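Aerotolerance-related membrane protein (Bacteroides fragilis, PDB 4JDU) binds calcium through a von Willebrand factor type A domain of a membrane protein linked to aerotolerance, and probably engages partner proteins. Local coordinates at residues 18-30 against 144-156. The protein carries 6 engineered substitutions. Numbering follows the deposited sequence. Where two conformers were deposited one is given.
Sequences SNSMLAQDVQPSR and VGLPDGAPIPIEG. With CA (calcium ion), chain C.
The metal-ion-dependent adhesion site (MIDAS) of this von Willebrand factor type A domain takes two of its calcium ligands from 18-30, the loop after strand 9-16; segment 144-156 packs along that loop. Ser18 OG and Ser20 OG of the DxSxS motif bind calcium directly, together with Thr89 and waters 2 and 5. Beside the metal, Ile152 lies over the 3-10 turn 19-22: its CD1 comes to 3.7 Å from Ser20 CA, while chi1 of -52° sets the CG2 branch trans to the backbone N and brings it to 3.3 Å from Asn19 O. Pro153 continues the cover, its CD against Leu22 O and its CG near the amide end of Gln24. Water 1 joins Asn19 OD1 to Pro153 O, and water 3 joins the backbones through Gln24 N and Pro151 O. The other end turns on Asp25. Arg30 grips its carboxylate side-on, NE to OD1 and NH2 to OD2, both at 2.8 Å and near the guanidinium plane; NE meets OD1 on its syn side, whereas NH2 comes to OD2 from above the carboxylate plane. Leu146 N donates to the same OD2 at 2.9 Å with an N-H...O angle of 160°, from the face opposite Arg30 NH2; water 4 ties OD2 to Gly149 N. Arg30 NH1 also forms a salt bridge with Asp117 OD2, an atom hydrogen-bonded to Ser20 OG, linking the Asp25-Arg30 pair to a calcium ligand. Next to Arg30, whose CB also touches Val144 CG2, selenomethionine Met21, bent at chi2 and chi3, presses its CE against Val144 CG2 at a tight 3.5 Å.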
loop_
_atom_site.group_PDB
_atom_site.type_symbol
_atom_site.label_atom_id
_atom_site.label_comp_id
_atom_site.label_asym_id
_atom_site.label_seq_id
_atom_site.Cartn_x
_atom_site.Cartn_y
_atom_site.Cartn_z
ATOM N N SER A 18 -3.700 -8.424 -1.480
ATOM C CA SER A 18 -4.098 -9.671 -0.838
ATOM C C SER A 18 -5.607 -9.749 -0.719
ATOM O O SER A 18 -6.319 -8.750 -0.873
ATOM C CB SER A 18 -3.431 -9.823 0.534
ATOM O OG SER A 18 -3.914 -8.878 1.479
ATOM N N ASN A 19 -6.097 -10.943 -0.423
ATOM C CA ASN A 19 -7.530 -11.190 -0.446
ATOM C C ASN A 19 -8.333 -10.307 0.514
ATOM O O ASN A 19 -9.453 -9.925 0.206
ATOM C CB ASN A 19 -7.827 -12.671 -0.207
ATOM C CG ASN A 19 -8.678 -13.268 -1.306
ATOM O OD1 ASN A 19 -9.906 -13.229 -1.240
ATOM N ND2 ASN A 19 -8.032 -13.795 -2.338
ATOM N N SER A 20 -7.757 -9.958 1.661
ATOM C CA SER A 20 -8.495 -9.136 2.622
ATOM C C SER A 20 -8.843 -7.747 2.074
ATOM O O SER A 20 -9.768 -7.095 2.563
ATOM C CB SER A 20 -7.739 -9.013 3.944
ATOM O OG SER A 20 -6.479 -8.399 3.739
HETATM N N MSE A 21 -8.093 -7.289 1.072
HETATM C CA MSE A 21 -8.365 -5.986 0.463
HETATM C C MSE A 21 -9.671 -5.961 -0.327
HETATM O O MSE A 21 -10.145 -4.892 -0.728
HETATM C CB MSE A 21 -7.173 -5.546 -0.398
HETATM C CG MSE A 21 -5.892 -5.368 0.429
HETATM SE SE MSE A 21 -5.932 -3.736 1.494
HETATM C CE MSE A 21 -5.702 -2.465 0.024
ATOM N N LEU A 22 -10.284 -7.126 -0.530
ATOM C CA LEU A 22 -11.584 -7.162 -1.199
ATOM C C LEU A 22 -12.755 -6.900 -0.241
ATOM O O LEU A 22 -13.895 -6.764 -0.681
ATOM C CB LEU A 22 -11.774 -8.469 -1.970
ATOM C CG LEU A 22 -10.798 -8.642 -3.139
ATOM C CD1 LEU A 22 -10.835 -10.062 -3.656
ATOM C CD2 LEU A 22 -11.100 -7.671 -4.258
ATOM N N ALA A 23 -12.477 -6.801 1.055
ATOM C CA ALA A 23 -13.514 -6.410 2.014
ATOM C C ALA A 23 -14.128 -5.064 1.629
ATOM O O ALA A 23 -13.438 -4.181 1.102
ATOM C CB ALA A 23 -12.958 -6.356 3.435
ATOM N N GLN A 24 -15.423 -4.919 1.887
ATOM C CA GLN A 24 -16.181 -3.750 1.448
ATOM C C GLN A 24 -16.642 -2.876 2.606
ATOM O O GLN A 24 -17.678 -2.203 2.526
ATOM C CB GLN A 24 -17.355 -4.199 0.571
ATOM C CG GLN A 24 -16.897 -4.979 -0.658
ATOM C CD GLN A 24 -18.044 -5.501 -1.493
ATOM O OE1 GLN A 24 -19.185 -5.513 -1.058
ATOM N NE2 GLN A 24 -17.737 -5.943 -2.707
ATOM N N ASP A 25 -15.875 -2.883 3.693
ATOM C CA ASP A 25 -16.177 -2.001 4.805
ATOM C C ASP A 25 -15.960 -0.531 4.455
ATOM O O ASP A 25 -16.582 0.350 5.038
ATOM C CB ASP A 25 -15.446 -2.419 6.090
ATOM C CG ASP A 25 -13.931 -2.554 5.922
ATOM O OD1 ASP A 25 -13.396 -2.575 4.788
ATOM O OD2 ASP A 25 -13.253 -2.680 6.969
ATOM N N VAL A 26 -15.094 -0.278 3.482
ATOM C CA VAL A 26 -14.998 1.047 2.873
ATOM C C VAL A 26 -15.346 0.915 1.389
ATOM O O VAL A 26 -15.036 -0.097 0.754
ATOM C CB VAL A 26 -13.612 1.706 3.071
ATOM C CG1 VAL A 26 -13.277 1.827 4.561
ATOM C CG2 VAL A 26 -12.547 0.934 2.363
ATOM N N GLN A 27 -16.008 1.937 0.862
ATOM C CA GLN A 27 -16.652 1.886 -0.451
ATOM C C GLN A 27 -15.675 2.236 -1.567
ATOM O O GLN A 27 -14.885 3.167 -1.425
ATOM C CB GLN A 27 -17.828 2.862 -0.444
ATOM C CG GLN A 27 -18.243 3.476 -1.781
ATOM C CD GLN A 27 -19.093 4.732 -1.584
ATOM O OE1 GLN A 27 -18.908 5.467 -0.612
ATOM N NE2 GLN A 27 -20.026 4.977 -2.498
ATOM N N PRO A 28 -15.708 1.480 -2.678
ATOM C CA PRO A 28 -16.547 0.285 -2.843
ATOM C C PRO A 28 -15.874 -0.984 -2.315
ATOM O O PRO A 28 -16.567 -1.981 -2.083
ATOM C CB PRO A 28 -16.789 0.219 -4.358
ATOM C CG PRO A 28 -15.644 0.950 -4.970
ATOM C CD PRO A 28 -15.050 1.886 -3.934
ATOM N N SER A 29 -14.559 -0.938 -2.110
ATOM C CA SER A 29 -13.848 -1.964 -1.354
ATOM C C SER A 29 -12.533 -1.350 -0.941
ATOM O O SER A 29 -12.201 -0.258 -1.396
ATOM C CB SER A 29 -13.600 -3.202 -2.202
ATOM O OG SER A 29 -12.646 -2.914 -3.217
ATOM N N ARG A 30 -11.780 -2.028 -0.078
ATOM C CA ARG A 30 -10.478 -1.509 0.335
ATOM C C ARG A 30 -9.575 -1.351 -0.887
ATOM O O ARG A 30 -8.934 -0.308 -1.061
ATOM C CB ARG A 30 -9.828 -2.443 1.356
ATOM C CG ARG A 30 -10.592 -2.491 2.681
ATOM C CD ARG A 30 -10.000 -3.512 3.615
ATOM N NE ARG A 30 -10.813 -3.684 4.815
ATOM C CZ ARG A 30 -10.540 -4.576 5.757
ATOM N NH1 ARG A 30 -9.470 -5.355 5.627
ATOM N NH2 ARG A 30 -11.329 -4.691 6.817
ATOM N N VAL A 144 -6.224 1.302 4.860
ATOM C CA VAL A 144 -7.571 1.275 4.292
ATOM C C VAL A 144 -8.391 0.192 4.953
ATOM O O VAL A 144 -7.946 -0.935 5.141
ATOM C CB VAL A 144 -7.599 1.080 2.749
ATOM C CG1 VAL A 144 -7.179 2.358 2.029
ATOM C CG2 VAL A 144 -6.722 -0.069 2.352
ATOM N N GLY A 145 -9.608 0.568 5.324
ATOM C CA GLY A 145 -10.513 -0.340 6.003
ATOM C C GLY A 145 -10.934 0.264 7.323
ATOM O O GLY A 145 -10.519 1.376 7.677
ATOM N N LEU A 146 -11.770 -0.468 8.050
ATOM C CA LEU A 146 -12.238 -0.033 9.359
ATOM C C LEU A 146 -11.778 -1.026 10.419
ATOM O O LEU A 146 -11.577 -2.206 10.126
ATOM C CB LEU A 146 -13.765 0.082 9.370
ATOM C CG LEU A 146 -14.384 1.037 8.340
ATOM C CD1 LEU A 146 -15.910 1.040 8.390
ATOM C CD2 LEU A 146 -13.841 2.440 8.536
ATOM N N PRO A 147 -11.597 -0.555 11.657
ATOM C CA PRO A 147 -11.159 -1.502 12.684
ATOM C C PRO A 147 -12.242 -2.508 13.085
ATOM O O PRO A 147 -11.890 -3.551 13.637
ATOM C CB PRO A 147 -10.786 -0.597 13.869
ATOM C CG PRO A 147 -11.491 0.703 13.613
ATOM C CD PRO A 147 -11.540 0.844 12.117
ATOM N N ASP A 148 -13.511 -2.218 12.786
ATOM C CA ASP A 148 -14.644 -3.005 13.278
ATOM C C ASP A 148 -14.616 -4.454 12.812
ATOM O O ASP A 148 -14.769 -5.386 13.611
ATOM C CB ASP A 148 -15.969 -2.373 12.836
ATOM C CG ASP A 148 -15.868 -0.872 12.610
ATOM O OD1 ASP A 148 -14.863 -0.252 13.035
ATOM O OD2 ASP A 148 -16.810 -0.312 12.000
ATOM N N GLY A 149 -14.449 -4.627 11.508
ATOM C CA GLY A 149 -14.405 -5.948 10.904
ATOM C C GLY A 149 -15.450 -6.178 9.828
ATOM O O GLY A 149 -16.646 -5.966 10.056
ATOM N N ALA A 150 -15.004 -6.628 8.656
ATOM C CA ALA A 150 -15.928 -7.020 7.592
ATOM C C ALA A 150 -15.503 -8.353 6.988
ATOM O O ALA A 150 -14.322 -8.719 7.049
ATOM C CB ALA A 150 -15.987 -5.946 6.512
ATOM N N PRO A 151 -16.452 -9.088 6.381
ATOM C CA PRO A 151 -16.094 -10.315 5.665
ATOM C C PRO A 151 -15.548 -10.008 4.273
ATOM O O PRO A 151 -15.591 -8.853 3.833
ATOM C CB PRO A 151 -17.436 -11.042 5.551
ATOM C CG PRO A 151 -18.432 -9.940 5.450
ATOM C CD PRO A 151 -17.904 -8.825 6.334
ATOM N N ILE A 152 -15.028 -11.026 3.598
ATOM C CA ILE A 152 -14.448 -10.854 2.267
ATOM C C ILE A 152 -15.371 -11.497 1.219
ATOM O O ILE A 152 -15.478 -12.723 1.154
ATOM C CB ILE A 152 -13.052 -11.486 2.214
ATOM C CG1 ILE A 152 -12.182 -10.959 3.364
ATOM C CG2 ILE A 152 -12.400 -11.223 0.856
ATOM C CD1 ILE A 152 -10.923 -11.768 3.573
ATOM N N PRO A 153 -16.026 -10.674 0.388
ATOM C CA PRO A 153 -16.951 -11.240 -0.606
ATOM C C PRO A 153 -16.216 -11.944 -1.735
ATOM O O PRO A 153 -15.103 -11.570 -2.124
ATOM C CB PRO A 153 -17.680 -10.006 -1.150
ATOM C CG PRO A 153 -16.664 -8.883 -0.989
ATOM C CD PRO A 153 -15.975 -9.200 0.325
ATOM N N ILE A 154 -16.867 -12.972 -2.261
ATOM C CA ILE A 154 -16.382 -13.727 -3.405
ATOM C C ILE A 154 -17.169 -13.294 -4.645
ATOM O O ILE A 154 -18.400 -13.370 -4.668
ATOM C CB ILE A 154 -16.552 -15.245 -3.145
ATOM C CG1 ILE A 154 -15.733 -15.666 -1.920
ATOM C CG2 ILE A 154 -16.154 -16.062 -4.360
ATOM C CD1 ILE A 154 -16.109 -17.046 -1.361
ATOM N N GLU A 155 -16.469 -12.833 -5.680
ATOM C CA GLU A 155 -17.135 -12.408 -6.912
ATOM C C GLU A 155 -17.960 -13.544 -7.498
ATOM O O GLU A 155 -17.504 -14.695 -7.549
ATOM C CB GLU A 155 -16.118 -11.951 -7.964
ATOM C CG GLU A 155 -15.379 -10.670 -7.639
ATOM C CD GLU A 155 -14.116 -10.896 -6.829
ATOM O OE1 GLU A 155 -13.824 -12.063 -6.462
ATOM O OE2 GLU A 155 -13.411 -9.895 -6.565
ATOM N N GLY A 156 -19.170 -13.223 -7.943
ATOM C CA GLY A 156 -20.044 -14.212 -8.554
ATOM C C GLY A 156 -20.596 -15.222 -7.566
ATOM O O GLY A 156 -21.040 -16.302 -7.964
HETATM CA CA CA C . -4.247 -9.218 3.722
HETATM O O HOH W 1 -12.706 -12.974 -2.397
HETATM O O HOH W 2 -5.415 -11.450 2.915
HETATM O O HOH W 3 -17.256 -6.806 2.997
HETATM O O HOH W 4 -14.670 -3.190 9.215
HETATM O O HOH W 5 -5.043 -10.306 5.787
#